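Local structure of TbpB (Actinobacillus pleuropneumoniae, 3HOL) at residues A[297-302]-A[306-311]; A[313-318]-A[394-399]; A[327-332]-A[357-362]; A[331-336]-A[379-384]; A[383-386]-A[392-395]. The protein binds transferrin as a lipoprotein of the bacterial transferrin receptor, probably at the cell surface to acquire iron from the host. All coordinates share one frame; numbering follows the deposited sequence.

Contact 1: A[297-302]-A[306-311]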
# COMPACT_ATOMS: atom_id res chain seq x y z
N ALA A 297 -5.83 -4.69 5.37
CA ALA A 297 -5.46 -4.41 6.76
C ALA A 297 -4.81 -5.66 7.38
O ALA A 297 -4.15 -5.56 8.43
CB ALA A 297 -6.69 -3.99 7.57
N SER A 298 -4.99 -6.81 6.74
CA SER A 298 -4.38 -8.07 7.23
C SER A 298 -2.98 -8.34 6.69
O SER A 298 -2.39 -9.40 6.93
CB SER A 298 -5.29 -9.26 6.98
OG SER A 298 -6.51 -9.03 7.69
N VAL A 299 -2.42 -7.35 6.00
CA VAL A 299 -1.03 -7.44 5.57
C VAL A 299 -0.31 -6.29 6.27
O VAL A 299 -0.67 -5.10 6.12
CB VAL A 299 -0.94 -7.36 4.03
CG1 VAL A 299 0.50 -7.21 3.58
CG2 VAL A 299 -1.60 -8.61 3.37
N LEU A 300 0.68 -6.63 7.08
CA LEU A 300 1.41 -5.61 7.82
C LEU A 300 2.81 -5.61 7.27
O LEU A 300 3.49 -6.65 7.31
CB LEU A 300 1.38 -5.96 9.33
CG LEU A 300 2.23 -5.12 10.27
CD1 LEU A 300 1.62 -3.70 10.42
CD2 LEU A 300 2.38 -5.80 11.64
N ILE A 301 3.25 -4.47 6.73
CA ILE A 301 4.56 -4.38 6.09
C ILE A 301 5.55 -3.76 7.06
O ILE A 301 5.45 -2.60 7.40
CB ILE A 301 4.50 -3.58 4.72
CG1 ILE A 301 3.38 -4.15 3.81
CG2 ILE A 301 5.86 -3.59 4.00
CD1 ILE A 301 3.32 -3.56 2.36
N ILE A 302 6.55 -4.55 7.47
CA ILE A 302 7.57 -4.05 8.41
C ILE A 302 8.93 -4.04 7.74
O ILE A 302 9.40 -5.08 7.26
CB ILE A 302 7.66 -4.88 9.74
CG1 ILE A 302 6.29 -4.98 10.44
CG2 ILE A 302 8.79 -4.30 10.69
CD1 ILE A 302 5.63 -3.63 10.75
N LYS A 306 6.45 -8.18 4.10
CA LYS A 306 5.03 -8.42 4.32
C LYS A 306 4.80 -9.48 5.41
O LYS A 306 5.33 -10.59 5.31
CB LYS A 306 4.35 -8.87 3.02
CG LYS A 306 4.05 -7.73 2.02
CD LYS A 306 3.49 -8.22 0.69
CE LYS A 306 3.16 -7.02 -0.24
NZ LYS A 306 2.48 -7.44 -1.51
N ILE A 307 4.00 -9.15 6.41
CA ILE A 307 3.54 -10.12 7.41
C ILE A 307 2.04 -10.34 7.20
O ILE A 307 1.27 -9.38 7.20
CB ILE A 307 3.82 -9.63 8.86
CG1 ILE A 307 5.29 -9.22 9.00
CG2 ILE A 307 3.44 -10.69 9.87
CD1 ILE A 307 5.67 -8.67 10.39
N LYS A 308 1.64 -11.59 6.96
CA LYS A 308 0.21 -11.91 6.80
C LYS A 308 -0.38 -12.16 8.19
O LYS A 308 0.03 -13.08 8.91
CB LYS A 308 -0.03 -13.10 5.86
CG LYS A 308 0.58 -12.99 4.45
CD LYS A 308 -0.46 -12.47 3.40
CE LYS A 308 0.16 -12.24 1.98
NZ LYS A 308 0.74 -10.86 1.70
N LEU A 309 -1.33 -11.32 8.57
CA LEU A 309 -1.96 -11.41 9.87
C LEU A 309 -3.14 -12.36 9.78
O LEU A 309 -4.27 -11.96 9.58
CB LEU A 309 -2.38 -10.01 10.36
CG LEU A 309 -1.24 -8.98 10.43
CD1 LEU A 309 -1.67 -7.63 10.99
CD2 LEU A 309 -0.08 -9.52 11.27
N ALA A 310 -2.88 -13.64 9.95
CA ALA A 310 -3.97 -14.63 10.03
C ALA A 310 -3.64 -15.58 11.19
O ALA A 310 -2.49 -15.76 11.54
CB ALA A 310 -4.10 -15.37 8.70
N GLY A 311 -4.65 -16.14 11.82
CA GLY A 311 -4.38 -17.02 12.93
C GLY A 311 -5.67 -17.48 13.54
O GLY A 311 -6.73 -16.92 13.27

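Contact 2: A[313-318]-A[394-399]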
# COMPACT_ATOMS: atom_id res chain seq x y z
N GLY A 313 -6.18 -17.87 16.89
CA GLY A 313 -6.44 -17.27 18.19
C GLY A 313 -7.20 -15.96 18.13
O GLY A 313 -7.23 -15.30 17.08
N PHE A 314 -7.79 -15.58 19.26
CA PHE A 314 -8.33 -14.24 19.39
C PHE A 314 -7.29 -13.17 19.02
O PHE A 314 -7.58 -12.26 18.25
CB PHE A 314 -8.85 -13.97 20.80
CG PHE A 314 -9.50 -12.63 20.92
CD1 PHE A 314 -10.71 -12.40 20.30
CD2 PHE A 314 -8.86 -11.60 21.58
CE1 PHE A 314 -11.31 -11.14 20.35
CE2 PHE A 314 -9.45 -10.35 21.64
CZ PHE A 314 -10.68 -10.12 21.03
N THR A 315 -6.08 -13.34 19.54
CA THR A 315 -4.91 -12.63 19.04
C THR A 315 -3.87 -13.68 18.66
O THR A 315 -3.89 -14.81 19.15
CB THR A 315 -4.34 -11.62 20.07
OG1 THR A 315 -3.76 -12.31 21.19
CG2 THR A 315 -5.43 -10.66 20.57
N ASN A 316 -2.95 -13.29 17.78
CA ASN A 316 -1.93 -14.20 17.25
C ASN A 316 -0.58 -13.49 17.20
O ASN A 316 -0.47 -12.34 16.72
CB ASN A 316 -2.29 -14.63 15.84
CG ASN A 316 -3.59 -15.40 15.78
OD1 ASN A 316 -3.63 -16.59 16.06
ND2 ASN A 316 -4.66 -14.72 15.37
N LYS A 317 0.44 -14.19 17.71
CA LYS A 317 1.82 -13.73 17.66
C LYS A 317 2.54 -14.17 16.38
O LYS A 317 2.46 -15.33 15.96
CB LYS A 317 2.59 -14.27 18.86
CG LYS A 317 4.08 -13.85 18.86
CD LYS A 317 4.90 -14.48 20.00
CE LYS A 317 4.26 -14.26 21.36
NZ LYS A 317 4.85 -13.12 22.09
N HIS A 318 3.28 -13.24 15.77
CA HIS A 318 4.06 -13.53 14.57
C HIS A 318 5.49 -13.12 14.83
O HIS A 318 5.76 -12.01 15.30
CB HIS A 318 3.50 -12.80 13.35
CG HIS A 318 2.07 -13.14 13.04
ND1 HIS A 318 1.00 -12.50 13.63
CD2 HIS A 318 1.53 -14.04 12.19
CE1 HIS A 318 -0.13 -12.99 13.16
NE2 HIS A 318 0.17 -13.92 12.28
N ALA A 394 -2.46 -2.01 28.61
CA ALA A 394 -3.66 -2.70 28.21
C ALA A 394 -3.21 -3.71 27.16
O ALA A 394 -2.48 -3.37 26.23
CB ALA A 394 -4.66 -1.72 27.66
N THR A 395 -3.62 -4.97 27.34
CA THR A 395 -3.27 -6.02 26.41
C THR A 395 -4.53 -6.71 25.89
O THR A 395 -5.24 -7.32 26.66
CB THR A 395 -2.40 -7.04 27.10
OG1 THR A 395 -1.20 -6.39 27.50
CG2 THR A 395 -2.05 -8.20 26.16
N ALA A 396 -4.78 -6.60 24.58
CA ALA A 396 -6.01 -7.07 23.93
C ALA A 396 -6.43 -8.47 24.41
O ALA A 396 -5.62 -9.41 24.40
CB ALA A 396 -5.87 -7.05 22.38
N ASP A 397 -7.68 -8.60 24.82
CA ASP A 397 -8.20 -9.88 25.31
C ASP A 397 -9.70 -10.00 25.00
O ASP A 397 -10.32 -9.05 24.53
CB ASP A 397 -7.86 -10.09 26.79
CG ASP A 397 -8.72 -9.23 27.76
OD1 ASP A 397 -9.95 -9.31 27.74
OD2 ASP A 397 -8.16 -8.50 28.60
N ASP A 398 -10.27 -11.18 25.23
CA ASP A 398 -11.67 -11.42 24.86
C ASP A 398 -12.61 -11.67 26.04
O ASP A 398 -13.75 -12.12 25.85
CB ASP A 398 -11.77 -12.57 23.85
CG ASP A 398 -11.33 -13.89 24.42
OD1 ASP A 398 -10.79 -13.96 25.56
OD2 ASP A 398 -11.50 -14.89 23.70
N ASP A 399 -12.14 -11.36 27.25
CA ASP A 399 -12.99 -11.38 28.44
C ASP A 399 -13.85 -10.10 28.49
O ASP A 399 -13.45 -9.06 29.02
CB ASP A 399 -12.14 -11.54 29.70
CG ASP A 399 -12.96 -11.55 31.00
OD1 ASP A 399 -14.17 -11.23 31.00
OD2 ASP A 399 -12.35 -11.83 32.04
O HOH W 1 -3.36 -9.93 23.32

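Contact 3: A[327-332]-A[357-362]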
# COMPACT_ATOMS: atom_id res chain seq x y z
N MET A 327 11.51 -9.57 14.56
CA MET A 327 10.33 -8.75 14.85
C MET A 327 9.20 -9.64 15.32
O MET A 327 9.03 -10.75 14.82
CB MET A 327 9.92 -7.97 13.60
CG MET A 327 10.97 -7.00 13.10
SD MET A 327 11.65 -5.88 14.34
CE MET A 327 10.24 -4.82 14.72
N VAL A 328 8.43 -9.12 16.28
CA VAL A 328 7.30 -9.83 16.87
C VAL A 328 6.05 -8.94 16.81
O VAL A 328 6.05 -7.81 17.30
CB VAL A 328 7.60 -10.25 18.36
CG1 VAL A 328 6.56 -11.24 18.88
CG2 VAL A 328 8.99 -10.88 18.47
N ALA A 329 4.99 -9.46 16.21
CA ALA A 329 3.73 -8.74 16.16
C ALA A 329 2.67 -9.58 16.82
O ALA A 329 2.60 -10.78 16.59
CB ALA A 329 3.33 -8.40 14.70
N VAL A 330 1.83 -8.96 17.65
CA VAL A 330 0.68 -9.63 18.23
C VAL A 330 -0.57 -8.89 17.76
O VAL A 330 -0.81 -7.74 18.15
CB VAL A 330 0.73 -9.63 19.79
CG1 VAL A 330 -0.53 -10.29 20.35
CG2 VAL A 330 1.97 -10.36 20.31
N ALA A 331 -1.36 -9.55 16.94
CA ALA A 331 -2.40 -8.87 16.20
C ALA A 331 -3.76 -9.32 16.68
O ALA A 331 -3.94 -10.51 16.94
CB ALA A 331 -2.26 -9.19 14.71
N CYS A 332 -4.69 -8.37 16.76
CA CYS A 332 -6.07 -8.58 17.16
C CYS A 332 -6.93 -8.12 15.99
O CYS A 332 -6.54 -7.17 15.30
CB CYS A 332 -6.39 -7.70 18.39
SG CYS A 332 -7.82 -8.24 19.41
N SER A 357 6.06 -0.95 20.20
CA SER A 357 5.20 0.00 19.49
C SER A 357 3.78 -0.58 19.33
O SER A 357 3.55 -1.77 19.61
CB SER A 357 5.80 0.36 18.11
OG SER A 357 5.83 -0.78 17.27
N LEU A 358 2.83 0.25 18.89
CA LEU A 358 1.48 -0.21 18.58
C LEU A 358 1.20 0.03 17.09
O LEU A 358 1.81 0.90 16.50
CB LEU A 358 0.46 0.54 19.42
CG LEU A 358 0.69 0.46 20.94
CD1 LEU A 358 -0.22 1.51 21.61
CD2 LEU A 358 0.34 -0.92 21.43
N PHE A 359 0.27 -0.72 16.50
CA PHE A 359 -0.13 -0.46 15.12
C PHE A 359 -1.64 -0.60 14.98
O PHE A 359 -2.30 -1.34 15.75
CB PHE A 359 0.60 -1.41 14.13
CG PHE A 359 0.18 -2.85 14.23
CD1 PHE A 359 -0.93 -3.33 13.54
CD2 PHE A 359 0.88 -3.74 15.07
CE1 PHE A 359 -1.33 -4.67 13.66
CE2 PHE A 359 0.48 -5.09 15.20
CZ PHE A 359 -0.62 -5.56 14.51
N LEU A 360 -2.18 0.14 14.01
CA LEU A 360 -3.58 -0.03 13.61
C LEU A 360 -3.67 0.06 12.10
O LEU A 360 -3.11 0.99 11.51
CB LEU A 360 -4.49 1.03 14.25
CG LEU A 360 -5.96 0.73 13.91
CD1 LEU A 360 -6.84 0.76 15.16
CD2 LEU A 360 -6.53 1.67 12.79
N GLN A 361 -4.38 -0.88 11.48
CA GLN A 361 -4.69 -0.82 10.06
C GLN A 361 -6.18 -1.06 9.83
O GLN A 361 -6.78 -1.88 10.50
CB GLN A 361 -3.85 -1.85 9.28
CG GLN A 361 -2.32 -1.79 9.63
CD GLN A 361 -1.47 -2.49 8.54
OE1 GLN A 361 -0.48 -1.91 8.04
NE2 GLN A 361 -1.88 -3.68 8.14
N GLY A 362 -6.77 -0.36 8.87
CA GLY A 362 -8.18 -0.56 8.60
C GLY A 362 -8.49 -0.22 7.14
O GLY A 362 -7.79 0.61 6.52

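Contact 4: A[331-336]-A[379-384]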
# COMPACT_ATOMS: atom_id res chain seq x y z
N ALA A 331 -1.36 -9.55 16.94
CA ALA A 331 -2.40 -8.87 16.20
C ALA A 331 -3.76 -9.32 16.68
O ALA A 331 -3.94 -10.51 16.94
CB ALA A 331 -2.26 -9.19 14.71
N CYS A 332 -4.69 -8.37 16.76
CA CYS A 332 -6.07 -8.58 17.16
C CYS A 332 -6.93 -8.12 15.99
O CYS A 332 -6.54 -7.17 15.30
CB CYS A 332 -6.39 -7.70 18.39
SG CYS A 332 -7.82 -8.24 19.41
N CYS A 333 -8.10 -8.70 15.75
CA CYS A 333 -8.74 -9.75 16.55
C CYS A 333 -9.42 -10.77 15.60
O CYS A 333 -9.80 -10.44 14.47
CB CYS A 333 -9.85 -9.14 17.41
SG CYS A 333 -9.41 -7.63 18.35
N SER A 334 -9.64 -12.00 16.10
CA SER A 334 -10.30 -13.06 15.30
C SER A 334 -11.73 -12.70 14.82
O SER A 334 -12.23 -13.26 13.86
CB SER A 334 -10.32 -14.39 16.11
OG SER A 334 -11.01 -14.19 17.33
N ASN A 335 -12.38 -11.76 15.49
CA ASN A 335 -13.74 -11.36 15.14
C ASN A 335 -13.82 -10.07 14.30
O ASN A 335 -14.92 -9.56 14.04
CB ASN A 335 -14.60 -11.24 16.40
CG ASN A 335 -14.21 -10.03 17.28
OD1 ASN A 335 -13.04 -9.69 17.41
ND2 ASN A 335 -15.19 -9.41 17.88
N LEU A 336 -12.67 -9.54 13.88
CA LEU A 336 -12.65 -8.36 13.01
C LEU A 336 -12.02 -8.75 11.69
O LEU A 336 -10.96 -9.38 11.68
CB LEU A 336 -11.84 -7.22 13.65
CG LEU A 336 -12.35 -6.74 15.01
CD1 LEU A 336 -11.33 -5.77 15.70
CD2 LEU A 336 -13.72 -6.11 14.85
N ILE A 379 -18.52 -3.08 20.71
CA ILE A 379 -17.74 -3.69 21.78
C ILE A 379 -16.43 -4.31 21.24
O ILE A 379 -16.45 -5.05 20.26
CB ILE A 379 -18.52 -4.85 22.51
CG1 ILE A 379 -19.85 -4.37 23.10
CG2 ILE A 379 -17.66 -5.52 23.59
CD1 ILE A 379 -19.71 -3.30 24.17
N GLY A 380 -15.32 -4.07 21.91
CA GLY A 380 -14.06 -4.68 21.50
C GLY A 380 -13.06 -4.58 22.61
O GLY A 380 -13.41 -4.70 23.80
N THR A 381 -11.80 -4.37 22.24
CA THR A 381 -10.71 -4.34 23.20
C THR A 381 -9.64 -3.32 22.73
O THR A 381 -9.87 -2.60 21.77
CB THR A 381 -10.18 -5.77 23.46
OG1 THR A 381 -9.19 -5.73 24.48
CG2 THR A 381 -9.56 -6.42 22.20
N TRP A 382 -8.50 -3.27 23.41
CA TRP A 382 -7.48 -2.30 23.05
C TRP A 382 -6.11 -2.77 23.52
O TRP A 382 -6.00 -3.74 24.28
CB TRP A 382 -7.87 -0.91 23.57
CG TRP A 382 -8.05 -0.76 25.08
CD1 TRP A 382 -8.74 -1.59 25.94
CD2 TRP A 382 -7.54 0.31 25.90
NE1 TRP A 382 -8.70 -1.09 27.24
CE2 TRP A 382 -7.95 0.06 27.24
CE3 TRP A 382 -6.78 1.46 25.62
CZ2 TRP A 382 -7.62 0.92 28.29
CZ3 TRP A 382 -6.45 2.31 26.66
CH2 TRP A 382 -6.87 2.04 27.99
N ASP A 383 -5.08 -2.13 22.98
CA ASP A 383 -3.68 -2.26 23.40
C ASP A 383 -3.19 -0.84 23.66
O ASP A 383 -3.51 0.10 22.90
CB ASP A 383 -2.81 -2.91 22.31
CG ASP A 383 -3.05 -4.39 22.15
OD1 ASP A 383 -2.68 -5.16 23.06
OD2 ASP A 383 -3.60 -4.80 21.10
N ALA A 384 -2.43 -0.67 24.73
CA ALA A 384 -2.04 0.65 25.18
C ALA A 384 -0.89 0.59 26.16
O ALA A 384 -0.65 -0.43 26.81
CB ALA A 384 -3.23 1.38 25.83

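Contact 5: A[383-386]-A[392-395]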
# COMPACT_ATOMS: atom_id res chain seq x y z
N ASP A 383 -5.08 -2.13 22.98
CA ASP A 383 -3.68 -2.26 23.40
C ASP A 383 -3.19 -0.84 23.66
O ASP A 383 -3.51 0.10 22.90
CB ASP A 383 -2.81 -2.91 22.31
CG ASP A 383 -3.05 -4.39 22.15
OD1 ASP A 383 -2.68 -5.16 23.06
OD2 ASP A 383 -3.60 -4.80 21.10
N ALA A 384 -2.43 -0.67 24.73
CA ALA A 384 -2.04 0.65 25.18
C ALA A 384 -0.89 0.59 26.16
O ALA A 384 -0.65 -0.43 26.81
CB ALA A 384 -3.23 1.38 25.83
N GLN A 385 -0.18 1.70 26.25
CA GLN A 385 0.75 1.92 27.33
C GLN A 385 0.56 3.33 27.85
O GLN A 385 0.41 4.29 27.08
CB GLN A 385 2.17 1.69 26.85
CG GLN A 385 3.16 1.70 27.96
CD GLN A 385 4.56 1.67 27.42
OE1 GLN A 385 4.94 0.70 26.77
NE2 GLN A 385 5.32 2.72 27.66
N VAL A 386 0.51 3.44 29.18
CA VAL A 386 0.41 4.72 29.85
C VAL A 386 1.60 4.81 30.78
O VAL A 386 1.90 3.85 31.49
CB VAL A 386 -0.92 4.89 30.61
CG1 VAL A 386 -1.01 6.31 31.17
CG2 VAL A 386 -2.16 4.62 29.71
N TRP A 392 2.04 1.28 32.78
CA TRP A 392 0.76 0.56 32.84
C TRP A 392 0.43 0.15 31.41
O TRP A 392 0.71 0.92 30.50
CB TRP A 392 -0.33 1.48 33.38
CG TRP A 392 -1.74 0.95 33.38
CD1 TRP A 392 -2.42 0.41 34.46
CD2 TRP A 392 -2.69 0.97 32.29
NE1 TRP A 392 -3.71 0.07 34.09
CE2 TRP A 392 -3.90 0.41 32.77
CE3 TRP A 392 -2.63 1.40 30.95
CZ2 TRP A 392 -5.04 0.25 31.95
CZ3 TRP A 392 -3.78 1.25 30.14
CH2 TRP A 392 -4.95 0.67 30.65
N VAL A 393 -0.17 -1.02 31.23
CA VAL A 393 -0.48 -1.53 29.88
C VAL A 393 -1.89 -2.14 29.80
O VAL A 393 -2.46 -2.64 30.80
CB VAL A 393 0.56 -2.57 29.32
CG1 VAL A 393 2.01 -2.03 29.38
CG2 VAL A 393 0.47 -3.91 30.05
N ALA A 394 -2.46 -2.01 28.61
CA ALA A 394 -3.66 -2.70 28.21
C ALA A 394 -3.21 -3.71 27.16
O ALA A 394 -2.48 -3.37 26.23
CB ALA A 394 -4.66 -1.72 27.66
N THR A 395 -3.62 -4.97 27.34
CA THR A 395 -3.27 -6.02 26.41
C THR A 395 -4.53 -6.71 25.89
O THR A 395 -5.24 -7.32 26.66
CB THR A 395 -2.40 -7.04 27.10
OG1 THR A 395 -1.20 -6.39 27.50
CG2 THR A 395 -2.05 -8.20 26.16

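Contact 1: A[297-302]-A[306-311]
V299 pairs with K308, L300 with I307 and I301 with K306 in an antiparallel hairpin whose short strand axes, 299-302 and 306-308, run 4.5 Å apart at 149°. L300 and I307 form the hydrogen-bonded pair, bonded both ways: L300 N gives to I307 O at 2.8 Å, nearly straight at 174°, and L300 O takes I307 N at 2.7 Å. One step beyond the strands, L309 N still reaches S298 O at 2.7 Å, and L309 centres an inverse gamma turn just past the strand. The hairpin forms a two-stranded sheet of its own in the handle domain of the C-lobe, and its two faces differ. L300 and I307 turn to the buried one, against L291, F359, H318 and I320. There L309 CD1 packs on L300 CB at 3.9 Å, and I307 CD1 crosses to I302 CG1 at 3.7 Å. V299, I301, K306 and K308 share the other face. K306 CG lies 3.9 Å from V299 CG1, and the chain runs on extended to NZ, which bonds to P26 O. K308 bends at chi2 and chi4, which swings NZ back to 3.7 Å from V299 CG2.

Contact 2: A[313-318]-A[394-399]
An aspartate methylene sits squarely over a phenylalanine ring here: D398 CB lies 3.5 Å from the centroid of the F314 ring and only 5° off the ring normal, a CH-pi contact made by a charged residue through the only methylene of its side chain. D398 and F314 slide past each other in opposite directions, so the carboxylate runs back toward the root of the phenylalanine, with OD2 4.0 Å from F314 CB. Its plane is turned 36° from the ring, too far for the two to lie stacked. F314 gets there with CG anti to its backbone N (chi1 -176°), which throws the ring across to the loop 394-399. The same ring meets the loop backbone obliquely, F314 CE2 being 3.3 Å from D397 O.

Beside the ring, T315 CG2 touches A396 CB at 4.1 Å. A water bridges the two segments, giving a hydrogen to A396 O at 2.6 Å and lying 3.2 Å from T315 OG1. Each segment also has an internal side-chain bond: G313 N to N316 OD1, and D399 N to D397 OD1, the latter an Asx turn.

This surface contact joins the handle domain to the barrel of the C-lobe. Strand 315-322 pairs with strand 325-332, whose C332 lies against F314, T315 and A396, while strand 375-387 supplies T381, which touches both F314 and A396.

Contact 3: A[327-332]-A[357-362]
Two strands of the antiparallel sheet in the C-lobe handle domain, 327-332 and 357-362, lie on either side of strand 339-346, and one aromatic ring bridges them. F359 has CG set between the backbone N and the carbonyl carbon (chi1 69°), which directs the ring toward 327-332, and its outer carbons CZ and CE2 make the contact. F359 CZ stands 4.0 Å from A331 CB, and that methyl lies at the ring edge, close to its plane. On the next carbon round, F359 CE2 comes 4.4 Å from A329 CB and 4.2 Å from V330 O, both approached obliquely.

The strand axes pass 8.9 Å apart at 47°, as next-but-one neighbours in a twisted sheet. Strand 339-346 is what joins them, since it pairs with 325-332 along one edge and with 356-363 along the other, and F359 reaches past this middle strand. A329 and A331, two apart on one strand, present methyls to the ring, so the side-chain part of the contact is methyl against ring, with one backbone carbonyl beside it.

The hairpin 299-302/305-308 contributes to the same interior, with L300 and L309 also resting on F359. Two residues along from the ring, Q361 NE2 bonds to the carbonyl oxygens of A297 and V299, tying strand 357-362 to the start of that hairpin.

Contact 4: A[331-336]-A[379-384]
Strand 379-384 passes the end of strand 331-332 with no backbone pairing, the nearest CA atoms, those of C332 and T381, being 8.7 Å apart. The chain at 331-336 then leaves its strand through a cis peptide between C332 and C333 and enters a type I turn from C333 to L336, closed by L336 N to C333 O at 3.1 Å.

On the 331-336 side the contact is made by a disulfide between sequence neighbours. C332 SG and C333 SG are bonded at 2.0 Å, and together with the cis peptide they close a compact eight-membered ring, a vicinal disulfide that stiffens the chain at this point. Both sulfurs meet the same methyl: T381 CG2 lies 3.8 Å from C332 SG and 4.0 Å from C333 SG, sitting across the pair. The branches of T381 divide the work. CG2 lies between the backbone N and the carbonyl carbon and takes the sulfurs, while OG1, anti to the N (chi1 -175°), turns to other partners, bonding to Y404 O and D397 N. The hydroxyl of this buried threonine is thus held from the barrel side and the methyl serves the handle side.

F341 of strand 339-346 packs on C332, C333 and T381 alike, and F314 touches C332 as well as T381. The vicinal disulfide thus lies where the handle sheet abuts strand 375-387 of the C-lobe barrel, a strand flanked by 495-508 and 405-411.

Contact 5: A[383-386]-A[392-395]
The indole of W392 meets the opposing strand in two ways: the A384 methyl stands at its edge, near the ring plane, with CB 4.3 Å from CZ3, and V386 comes in obliquely, CG2 only 3.5 Å from CE3. Having CG anti to the backbone N (chi1 174°) lays W392 alongside V386, both side chains pointing the same way. F453 adds an edge-to-face ring contact, and D423 OD2 takes the hydrogen of W392 NE1. Next along this buried face, A384 CB and A394 CB touch at 3.9 Å. On the other face the side chains of Q385 and V393 cross, CG to CG1 at 4.2 Å.

Four backbone bonds close the antiparallel hairpin. V386 N to W392 O is the straightest, 170° at 2.9 Å, while W392 N reaches V386 O at a sharper 135°. A384 and A394 exchange the other two. D383 OD1 leans toward the end of the partner strand, 3.5 Å from T395 CA, and accepts from A396 N just beyond it.

Strand 391-394 is a short strand pairing with 375-387 within the C-lobe barrel sheet; across the other edge of 375-387, D383 and Q385 pair with V500 and G498 of strand 495-508.

Overall arrangement
Contacts 1 and 3 belong to the handle domain of the C-lobe, contact 5 to its barrel, and contacts 2 and 4 join the two. Contacts 2 and 4 are the closest pair, centres about 7 Å apart, and a probable hydrogen bond between N316 O and A331 N links their handle strands, 315-322 and 325-332. Contact 3 shares A331 and C332 with contact 4, so the strand that meets F359 through A331 runs on into the disulfide. Contact 1 lies about 9 Å from contact 3 between centres and about 22 Å from contact 5, with which it has no touch. Contact 5 continues contact 4 through D383 and A384, and W382 packs on W392 within the barrel.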